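Local coordinates for protein type 6 secretion amidase effector 2 (Salmonella typhi, PDB 6WIN) that probably cuts the peptide part of bacterial peptidoglycan, acting as an antibacterial amidase toxin of the type VI secretion system, at residues G63-P66 / G71-A74; F76-D81 / W86-W91; G117-M122 / A126-I131. All blocks are in the same frame, centred on the assembly; numbering follows the deposited sequence.

Contact 1: G63-P66 / G71-A74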
loop_
_atom_site.group_PDB
_atom_site.type_symbol
_atom_site.label_atom_id
_atom_site.label_comp_id
_atom_site.label_asym_id
_atom_site.label_seq_id
_atom_site.Cartn_x
_atom_site.Cartn_y
_atom_site.Cartn_z
ATOM N N GLY A 63 -0.022 13.100 -5.383
ATOM C CA GLY A 63 1.019 13.266 -4.398
ATOM C C GLY A 63 0.653 12.859 -2.986
ATOM O O GLY A 63 1.524 12.918 -2.106
ATOM N N ARG A 64 -0.602 12.475 -2.732
ATOM C CA ARG A 64 -1.069 12.267 -1.364
ATOM C C ARG A 64 -1.929 11.015 -1.246
ATOM O O ARG A 64 -2.505 10.534 -2.225
ATOM C CB ARG A 64 -1.868 13.466 -0.848
ATOM C CG ARG A 64 -1.335 14.812 -1.302
ATOM C CD ARG A 64 -0.098 15.180 -0.526
ATOM N NE ARG A 64 -0.320 15.077 0.908
ATOM C CZ ARG A 64 -1.057 15.935 1.609
ATOM N NH1 ARG A 64 -1.214 15.760 2.916
ATOM N NH2 ARG A 64 -1.636 16.972 1.003
ATOM N N TYR A 65 -2.015 10.500 -0.023
ATOM C CA TYR A 65 -2.919 9.389 0.258
ATOM C C TYR A 65 -4.356 9.884 0.148
ATOM O O TYR A 65 -4.704 10.897 0.765
ATOM C CB TYR A 65 -2.651 8.827 1.658
ATOM C CG TYR A 65 -3.401 7.561 1.987
ATOM C CD1 TYR A 65 -2.933 6.327 1.555
ATOM C CD2 TYR A 65 -4.572 7.593 2.730
ATOM C CE1 TYR A 65 -3.604 5.165 1.859
ATOM C CE2 TYR A 65 -5.259 6.424 3.038
ATOM C CZ TYR A 65 -4.764 5.217 2.600
ATOM O OH TYR A 65 -5.426 4.041 2.887
ATOM N N PRO A 66 -5.203 9.233 -0.633
ATOM C CA PRO A 66 -6.591 9.716 -0.779
ATOM C C PRO A 66 -7.535 9.197 0.309
ATOM O O PRO A 66 -8.274 8.228 0.145
ATOM C CB PRO A 66 -6.980 9.194 -2.165
ATOM C CG PRO A 66 -6.209 7.920 -2.313
ATOM C CD PRO A 66 -4.932 8.066 -1.495
ATOM N N GLY A 71 -11.387 3.606 -2.287
ATOM C CA GLY A 71 -10.354 2.724 -2.777
ATOM C C GLY A 71 -8.972 2.917 -2.187
ATOM O O GLY A 71 -8.030 2.273 -2.661
ATOM N N ASN A 72 -8.803 3.774 -1.181
ATOM C CA ASN A 72 -7.481 3.942 -0.592
ATOM C C ASN A 72 -7.066 2.662 0.126
ATOM O O ASN A 72 -7.901 1.923 0.653
ATOM C CB ASN A 72 -7.437 5.152 0.358
ATOM C CG ASN A 72 -8.415 5.046 1.528
ATOM O OD1 ASN A 72 -8.286 4.187 2.397
ATOM N ND2 ASN A 72 -9.381 5.949 1.562
ATOM N N HIS A 73 -5.764 2.380 0.107
ATOM C CA HIS A 73 -5.263 1.130 0.665
ATOM C C HIS A 73 -3.775 1.283 0.943
ATOM O O HIS A 73 -3.086 2.062 0.286
ATOM C CB HIS A 73 -5.526 -0.053 -0.281
ATOM C CG HIS A 73 -5.306 -1.403 0.340
ATOM N ND1 HIS A 73 -6.039 -1.857 1.417
ATOM C CD2 HIS A 73 -4.433 -2.391 0.038
ATOM C CE1 HIS A 73 -5.614 -3.060 1.761
ATOM N NE2 HIS A 73 -4.645 -3.412 0.935
ATOM N N ALA A 74 -3.299 0.546 1.942
ATOM C CA ALA A 74 -1.888 0.510 2.295
ATOM C C ALA A 74 -1.499 -0.936 2.552
ATOM O O ALA A 74 -2.349 -1.761 2.901
ATOM C CB ALA A 74 -1.580 1.383 3.525
#

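Contact 2: F76-D81 / W86-W91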
loop_
_atom_site.group_PDB
_atom_site.type_symbol
_atom_site.label_atom_id
_atom_site.label_comp_id
_atom_site.label_asym_id
_atom_site.label_seq_id
_atom_site.Cartn_x
_atom_site.Cartn_y
_atom_site.Cartn_z
ATOM N N PHE A 76 2.230 -3.910 2.845
ATOM C CA PHE A 76 3.654 -4.208 2.738
ATOM C C PHE A 76 3.923 -4.878 1.396
ATOM O O PHE A 76 3.256 -5.852 1.041
ATOM C CB PHE A 76 4.140 -5.134 3.857
ATOM C CG PHE A 76 4.021 -4.565 5.248
ATOM C CD1 PHE A 76 4.949 -3.639 5.722
ATOM C CD2 PHE A 76 3.012 -4.985 6.094
ATOM C CE1 PHE A 76 4.862 -3.141 7.009
ATOM C CE2 PHE A 76 2.914 -4.489 7.387
ATOM C CZ PHE A 76 3.844 -3.555 7.840
ATOM N N PHE A 77 4.916 -4.374 0.666
ATOM C CA PHE A 77 5.307 -4.998 -0.593
ATOM C C PHE A 77 5.986 -6.343 -0.346
ATOM O O PHE A 77 6.821 -6.472 0.553
ATOM C CB PHE A 77 6.250 -4.075 -1.355
ATOM C CG PHE A 77 6.799 -4.667 -2.607
ATOM C CD1 PHE A 77 6.025 -4.716 -3.760
ATOM C CD2 PHE A 77 8.099 -5.155 -2.648
ATOM C CE1 PHE A 77 6.541 -5.261 -4.942
ATOM C CE2 PHE A 77 8.623 -5.694 -3.815
ATOM C CZ PHE A 77 7.846 -5.747 -4.966
ATOM N N LEU A 78 5.641 -7.348 -1.156
ATOM C CA LEU A 78 6.314 -8.646 -1.071
ATOM C C LEU A 78 7.106 -9.015 -2.317
ATOM O O LEU A 78 8.190 -9.581 -2.196
ATOM C CB LEU A 78 5.310 -9.775 -0.776
ATOM C CG LEU A 78 4.541 -9.766 0.546
ATOM C CD1 LEU A 78 3.610 -10.983 0.622
ATOM C CD2 LEU A 78 5.473 -9.704 1.758
ATOM N N GLY A 79 6.595 -8.729 -3.509
ATOM C CA GLY A 79 7.273 -9.100 -4.741
ATOM C C GLY A 79 6.423 -8.696 -5.927
ATOM O O GLY A 79 5.316 -8.171 -5.774
ATOM N N GLN A 80 6.952 -8.944 -7.127
ATOM C CA GLN A 80 6.203 -8.583 -8.327
ATOM C C GLN A 80 6.648 -9.425 -9.517
ATOM O O GLN A 80 7.736 -10.009 -9.532
ATOM C CB GLN A 80 6.341 -7.085 -8.652
ATOM C CG GLN A 80 7.718 -6.647 -9.146
ATOM C CD GLN A 80 7.783 -5.150 -9.419
ATOM O OE1 GLN A 80 7.079 -4.635 -10.294
ATOM N NE2 GLN A 80 8.619 -4.440 -8.656
ATOM N N ASP A 81 5.772 -9.476 -10.516
ATOM C CA ASP A 81 6.034 -10.152 -11.778
ATOM C C ASP A 81 5.405 -9.316 -12.897
ATOM O O ASP A 81 4.932 -8.199 -12.667
ATOM C CB ASP A 81 5.498 -11.593 -11.736
ATOM C CG ASP A 81 4.050 -11.663 -11.315
ATOM O OD1 ASP A 81 3.181 -11.152 -12.050
ATOM O OD2 ASP A 81 3.773 -12.233 -10.241
ATOM N N TRP A 86 2.559 -8.807 -5.382
ATOM C CA TRP A 86 2.115 -9.488 -4.173
ATOM C C TRP A 86 2.341 -8.563 -2.978
ATOM O O TRP A 86 3.442 -8.037 -2.811
ATOM C CB TRP A 86 2.885 -10.794 -3.987
ATOM C CG TRP A 86 2.384 -11.922 -4.829
ATOM C CD1 TRP A 86 2.895 -12.349 -6.025
ATOM C CD2 TRP A 86 1.280 -12.778 -4.536
ATOM N NE1 TRP A 86 2.175 -13.422 -6.489
ATOM C CE2 TRP A 86 1.175 -13.704 -5.596
ATOM C CE3 TRP A 86 0.372 -12.860 -3.473
ATOM C CZ2 TRP A 86 0.192 -14.692 -5.629
ATOM C CZ3 TRP A 86 -0.607 -13.848 -3.509
ATOM C CH2 TRP A 86 -0.685 -14.748 -4.579
ATOM N N VAL A 87 1.294 -8.343 -2.172
ATOM C CA VAL A 87 1.389 -7.515 -0.974
ATOM C C VAL A 87 0.932 -8.316 0.243
ATOM O O VAL A 87 0.275 -9.350 0.129
ATOM C CB VAL A 87 0.565 -6.210 -1.081
ATOM C CG1 VAL A 87 0.895 -5.452 -2.373
ATOM C CG2 VAL A 87 -0.932 -6.507 -0.978
HETATM N N MSE A 88 1.293 -7.813 1.420
HETATM C CA MSE A 88 0.780 -8.288 2.706
HETATM C C MSE A 88 -0.104 -7.205 3.338
HETATM O O MSE A 88 0.354 -6.061 3.540
HETATM C CB MSE A 88 1.958 -8.655 3.622
HETATM C CG MSE A 88 1.596 -9.281 4.968
HETATM SE SE MSE A 88 1.015 -11.129 4.737
HETATM C CE MSE A 88 2.782 -12.038 4.285
ATOM N N ASP A 89 -1.370 -7.519 3.624
ATOM C CA ASP A 89 -2.279 -6.477 4.087
ATOM C C ASP A 89 -3.367 -7.048 4.989
ATOM O O ASP A 89 -3.361 -8.227 5.360
ATOM C CB ASP A 89 -2.877 -5.693 2.901
ATOM C CG ASP A 89 -3.660 -6.567 1.910
ATOM O OD1 ASP A 89 -3.852 -7.776 2.149
ATOM O OD2 ASP A 89 -4.094 -6.012 0.873
ATOM N N GLN A 90 -4.289 -6.172 5.372
ATOM C CA GLN A 90 -5.489 -6.540 6.103
ATOM C C GLN A 90 -6.547 -5.495 5.786
ATOM O O GLN A 90 -6.246 -4.428 5.247
ATOM C CB GLN A 90 -5.238 -6.608 7.620
ATOM C CG GLN A 90 -5.358 -5.241 8.304
ATOM C CD GLN A 90 -5.121 -5.281 9.806
ATOM O OE1 GLN A 90 -4.779 -6.319 10.373
ATOM N NE2 GLN A 90 -5.302 -4.135 10.461
ATOM N N TRP A 91 -7.795 -5.806 6.125
ATOM C CA TRP A 91 -8.851 -4.800 6.199
ATOM C C TRP A 91 -9.971 -5.358 7.075
ATOM O O TRP A 91 -9.869 -6.462 7.622
ATOM C CB TRP A 91 -9.332 -4.346 4.809
ATOM C CG TRP A 91 -9.895 -5.401 3.876
ATOM C CD1 TRP A 91 -11.206 -5.772 3.756
ATOM C CD2 TRP A 91 -9.168 -6.182 2.913
ATOM N NE1 TRP A 91 -11.337 -6.747 2.789
ATOM C CE2 TRP A 91 -10.102 -7.016 2.258
ATOM C CE3 TRP A 91 -7.819 -6.258 2.542
ATOM C CZ2 TRP A 91 -9.730 -7.919 1.251
ATOM C CZ3 TRP A 91 -7.452 -7.162 1.539
ATOM C CH2 TRP A 91 -8.407 -7.977 0.908
HETATM O O HOH W 1 2.389 -14.294 -9.204
#

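Contact 3: G117-M122 / A126-I131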
loop_
_atom_site.group_PDB
_atom_site.type_symbol
_atom_site.label_atom_id
_atom_site.label_comp_id
_atom_site.label_asym_id
_atom_site.label_seq_id
_atom_site.Cartn_x
_atom_site.Cartn_y
_atom_site.Cartn_z
ATOM N N GLY A 117 -5.790 12.234 -11.988
ATOM C CA GLY A 117 -4.985 11.612 -10.955
ATOM C C GLY A 117 -5.524 10.315 -10.386
ATOM O O GLY A 117 -4.861 9.716 -9.524
ATOM N N THR A 118 -6.687 9.852 -10.842
ATOM C CA THR A 118 -7.354 8.681 -10.279
ATOM C C THR A 118 -7.027 7.418 -11.076
ATOM O O THR A 118 -6.488 7.469 -12.187
ATOM C CB THR A 118 -8.872 8.888 -10.245
ATOM O OG1 THR A 118 -9.348 9.118 -11.577
ATOM C CG2 THR A 118 -9.240 10.076 -9.388
ATOM N N TYR A 119 -7.398 6.269 -10.492
ATOM C CA TYR A 119 -7.179 4.944 -11.057
ATOM C C TYR A 119 -8.465 4.133 -10.949
ATOM O O TYR A 119 -9.128 4.160 -9.907
ATOM C CB TYR A 119 -6.072 4.168 -10.315
ATOM C CG TYR A 119 -4.696 4.786 -10.317
ATOM C CD1 TYR A 119 -3.731 4.360 -11.221
ATOM C CD2 TYR A 119 -4.350 5.770 -9.396
ATOM C CE1 TYR A 119 -2.471 4.903 -11.223
ATOM C CE2 TYR A 119 -3.090 6.327 -9.394
ATOM C CZ TYR A 119 -2.155 5.887 -10.311
ATOM O OH TYR A 119 -0.896 6.422 -10.318
ATOM N N ILE A 120 -8.815 3.407 -12.017
ATOM C CA ILE A 120 -9.912 2.443 -11.917
ATOM C C ILE A 120 -9.559 1.380 -10.877
ATOM O O ILE A 120 -8.395 0.988 -10.730
ATOM C CB ILE A 120 -10.217 1.780 -13.273
ATOM C CG1 ILE A 120 -8.967 1.090 -13.829
ATOM C CG2 ILE A 120 -10.734 2.795 -14.268
ATOM C CD1 ILE A 120 -9.268 -0.165 -14.643
ATOM N N ARG A 121 -10.582 0.918 -10.149
ATOM C CA ARG A 121 -10.482 -0.147 -9.139
ATOM C C ARG A 121 -9.209 -0.015 -8.299
ATOM O O ARG A 121 -8.416 -0.951 -8.155
ATOM C CB ARG A 121 -10.578 -1.528 -9.795
ATOM C CG ARG A 121 -11.885 -1.736 -10.550
ATOM C CD ARG A 121 -11.708 -2.623 -11.777
ATOM N NE ARG A 121 -11.211 -3.943 -11.409
ATOM C CZ ARG A 121 -10.872 -4.894 -12.273
ATOM N NH1 ARG A 121 -10.414 -6.059 -11.822
ATOM N NH2 ARG A 121 -10.989 -4.686 -13.581
HETATM N N MSE A 122 -9.037 1.168 -7.717
HETATM C CA MSE A 122 -7.724 1.650 -7.281
HETATM C C MSE A 122 -6.982 0.689 -6.342
HETATM O O MSE A 122 -5.827 0.343 -6.598
HETATM C CB MSE A 122 -7.890 3.031 -6.636
HETATM C CG MSE A 122 -6.687 3.920 -6.795
HETATM SE SE MSE A 122 -6.712 5.473 -5.653
HETATM C CE MSE A 122 -7.697 6.560 -7.017
ATOM N N ALA A 126 -2.491 -2.447 -9.513
ATOM C CA ALA A 126 -1.068 -2.440 -9.181
ATOM C C ALA A 126 -0.392 -1.111 -9.494
ATOM O O ALA A 126 0.626 -0.785 -8.876
ATOM C CB ALA A 126 -0.338 -3.554 -9.925
ATOM N N GLU A 127 -0.906 -0.354 -10.468
ATOM C CA GLU A 127 -0.282 0.904 -10.869
ATOM C C GLU A 127 -0.594 2.055 -9.917
ATOM O O GLU A 127 0.059 3.102 -10.001
ATOM C CB GLU A 127 -0.721 1.269 -12.296
ATOM C CG GLU A 127 -0.204 0.296 -13.365
ATOM C CD GLU A 127 -0.502 0.764 -14.781
ATOM O OE1 GLU A 127 -1.434 0.214 -15.396
ATOM O OE2 GLU A 127 0.190 1.684 -15.269
ATOM N N ALA A 128 -1.557 1.880 -9.009
ATOM C CA ALA A 128 -1.890 2.918 -8.044
ATOM C C ALA A 128 -0.948 2.947 -6.843
ATOM O O ALA A 128 -1.056 3.856 -6.011
ATOM C CB ALA A 128 -3.330 2.733 -7.556
ATOM N N TYR A 129 -0.013 2.012 -6.744
ATOM C CA TYR A 129 0.772 1.843 -5.531
ATOM C C TYR A 129 2.136 2.501 -5.660
ATOM O O TYR A 129 2.847 2.301 -6.649
ATOM C CB TYR A 129 0.920 0.362 -5.182
ATOM C CG TYR A 129 -0.357 -0.159 -4.589
ATOM C CD1 TYR A 129 -1.391 -0.635 -5.407
ATOM C CD2 TYR A 129 -0.558 -0.131 -3.213
ATOM C CE1 TYR A 129 -2.581 -1.081 -4.862
ATOM C CE2 TYR A 129 -1.734 -0.579 -2.653
ATOM C CZ TYR A 129 -2.743 -1.056 -3.478
ATOM O OH TYR A 129 -3.910 -1.482 -2.898
ATOM N N PHE A 130 2.498 3.267 -4.638
ATOM C CA PHE A 130 3.759 3.980 -4.595
ATOM C C PHE A 130 4.359 3.805 -3.209
ATOM O O PHE A 130 3.642 3.597 -2.233
ATOM C CB PHE A 130 3.564 5.479 -4.916
ATOM C CG PHE A 130 3.101 5.742 -6.333
ATOM C CD1 PHE A 130 3.986 6.214 -7.286
ATOM C CD2 PHE A 130 1.784 5.518 -6.708
ATOM C CE1 PHE A 130 3.568 6.440 -8.601
ATOM C CE2 PHE A 130 1.359 5.754 -8.012
ATOM C CZ PHE A 130 2.251 6.209 -8.953
ATOM N N ILE A 131 5.688 3.894 -3.136
ATOM C CA ILE A 131 6.363 3.841 -1.850
ATOM C C ILE A 131 5.932 5.018 -0.986
ATOM O O ILE A 131 5.828 6.162 -1.457
ATOM C CB ILE A 131 7.884 3.814 -2.068
ATOM C CG1 ILE A 131 8.280 2.561 -2.860
ATOM C CG2 ILE A 131 8.611 3.865 -0.742
ATOM C CD1 ILE A 131 9.774 2.424 -3.120
HETATM O O HOH W 2 1.067 5.106 -11.841
#

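Contact 1: G63-P66 / G71-A74
Y65 and N72 meet where the connection from strand 56-59 to strand 74-81 folds back on itself, bringing 63-66 against the residues that enter strand 74-81. The tyrosine reaches across because CG lies opposite the backbone N (chi1 -172°), which sends the ring end-on to the 71-74 segment. It crosses N72 at about a right angle, and the ring and amide planes are turned 45° apart. The contact is made at the far end of the ring, where Y65 CZ is 3.5 Å from N72 CB and Y65 OH comes to 2.9 Å from N72 OD1. One ring edge runs past the next peptide, with Y65 CE1 3.5 Å from H73 O. N72 ND2 gives a bent hydrogen bond to P66 O (2.9 Å, 136° at the hydrogen), although the position of ND2 is less certain. P66 CG lies 4.0 Å from N72 CB, the two side chains passing in opposite directions. In papain-like amidases a histidine at the start of a core strand faces a cysteine at the head of a helix. H73, which packs on C23 of helix 23-30 and gives its NE2 to a hydrogen bond with D89, is consistent with that site. Its CB points away from 63-66, so Y65 meets mainly its backbone, and H73 N is held by T59 OG1 in strand 56-59. Around the Y65 ring, W39 makes an edge-to-face stack, while A58 and V24 supply further apolar neighbours.

Contact 2: F76-D81 / W86-W91
In L78, CG stands opposite the carbonyl carbon (chi1 -63°); in M88, a selenomethionine, it stands opposite the backbone N (chi1 -175°). M88 then bends at both later torsions, which turns its methyl toward the end of the leucine, and L78 CD1 ends 3.9 Å from M88 CE. The backbones carrying this pair, strands 74-81 and 84-89, form an antiparallel hairpin. F76 and M88 are a hydrogen-bonded pair: M88 N to F76 O is 2.8 Å, and F76 N to M88 O is 2.9 Å and nearly straight at 175°. The next pair, F77 with V87, is non-hydrogen-bonded and sends its side chains to the other face, toward I57 of strand 56-59. A classic beta bulge follows, with L78 and G79 both opposite W86. L78 N gives W86 O a bond of 2.8 Å, whereas the bond from G79 N to the same oxygen is weak at 3.3 Å. In return, W86 N binds G79 O at 2.9 Å, approaching from above the carbonyl plane. Near the hairpin end, one water in the plane of the indole accepts from W86 NE1 (2.9 Å) and donates to D81 OD2 (2.7 Å); D81 OD1 is taken by Y104 and G83. With one firm and one weak donor on W86 O and a water joining indole to carboxylate, backbone and solvent probably hold the bulged end, while the F76 end relies on regular pairing and buried apolar packing.

Contact 3: G117-M122 / A126-I131
A128 is the small knob that packs against one face of the Y119 ring, presenting its backbone CH and its methyl. A128 CA sits 3.6 Å from the centroid of the Y119 ring and only 7° off the ring normal, a CH-pi contact. The methyl fills the angle between the ring and M122, a selenomethionine: A128 CB is 3.7 Å from Y119 CD2 and 3.6 Å from M122 CG. With CG of Y119 opposite the carbonyl carbon (chi1 -61°), the ring extends past A128 until its hydroxyl meets the rim of the next aromatic, Y119 OH lying in the plane of the F130 ring and 3.3 Å from F130 CE2. One water bridges the phenol and the main chain, 2.8 Å from Y119 OH and donating to E127 O at 2.9 Å. The E127 carboxylate itself leads away, to K107 and S112. Y129 CE1 lies 3.9 Å from M122 O, while the Y129 hydroxyl bonds S123 O. This is loop packing at a strand entrance: segment 117-122 doubles back over the residues that lead into strand 129-133 and touches the strand itself at Y129 and F130, between strands 40-44 and 56-59 of the antiparallel sheet.

In the fold
Contacts 1 and 3 are largely buried joins at loops that lead into strands, contact 3 reaching the strand itself, and their centres lie about 8 Å apart. Contact 2 is the hairpin itself, within the sheet but partly exposed at its turn end. Its chemistry is a ladder of main-chain bonds, where contact 1 has a single asparagine-to-main-chain bond beside a tyrosine packed end-on, and contact 3 depends on aromatic surfaces and a water. H73 joins the set: through its bond to D89 it links contacts 1 and 2, and H73 CD2 packs 3.1 Å from Y129 OH of contact 3. Contacts 2 and 3 do not touch, yet both reach the same antiparallel sheet.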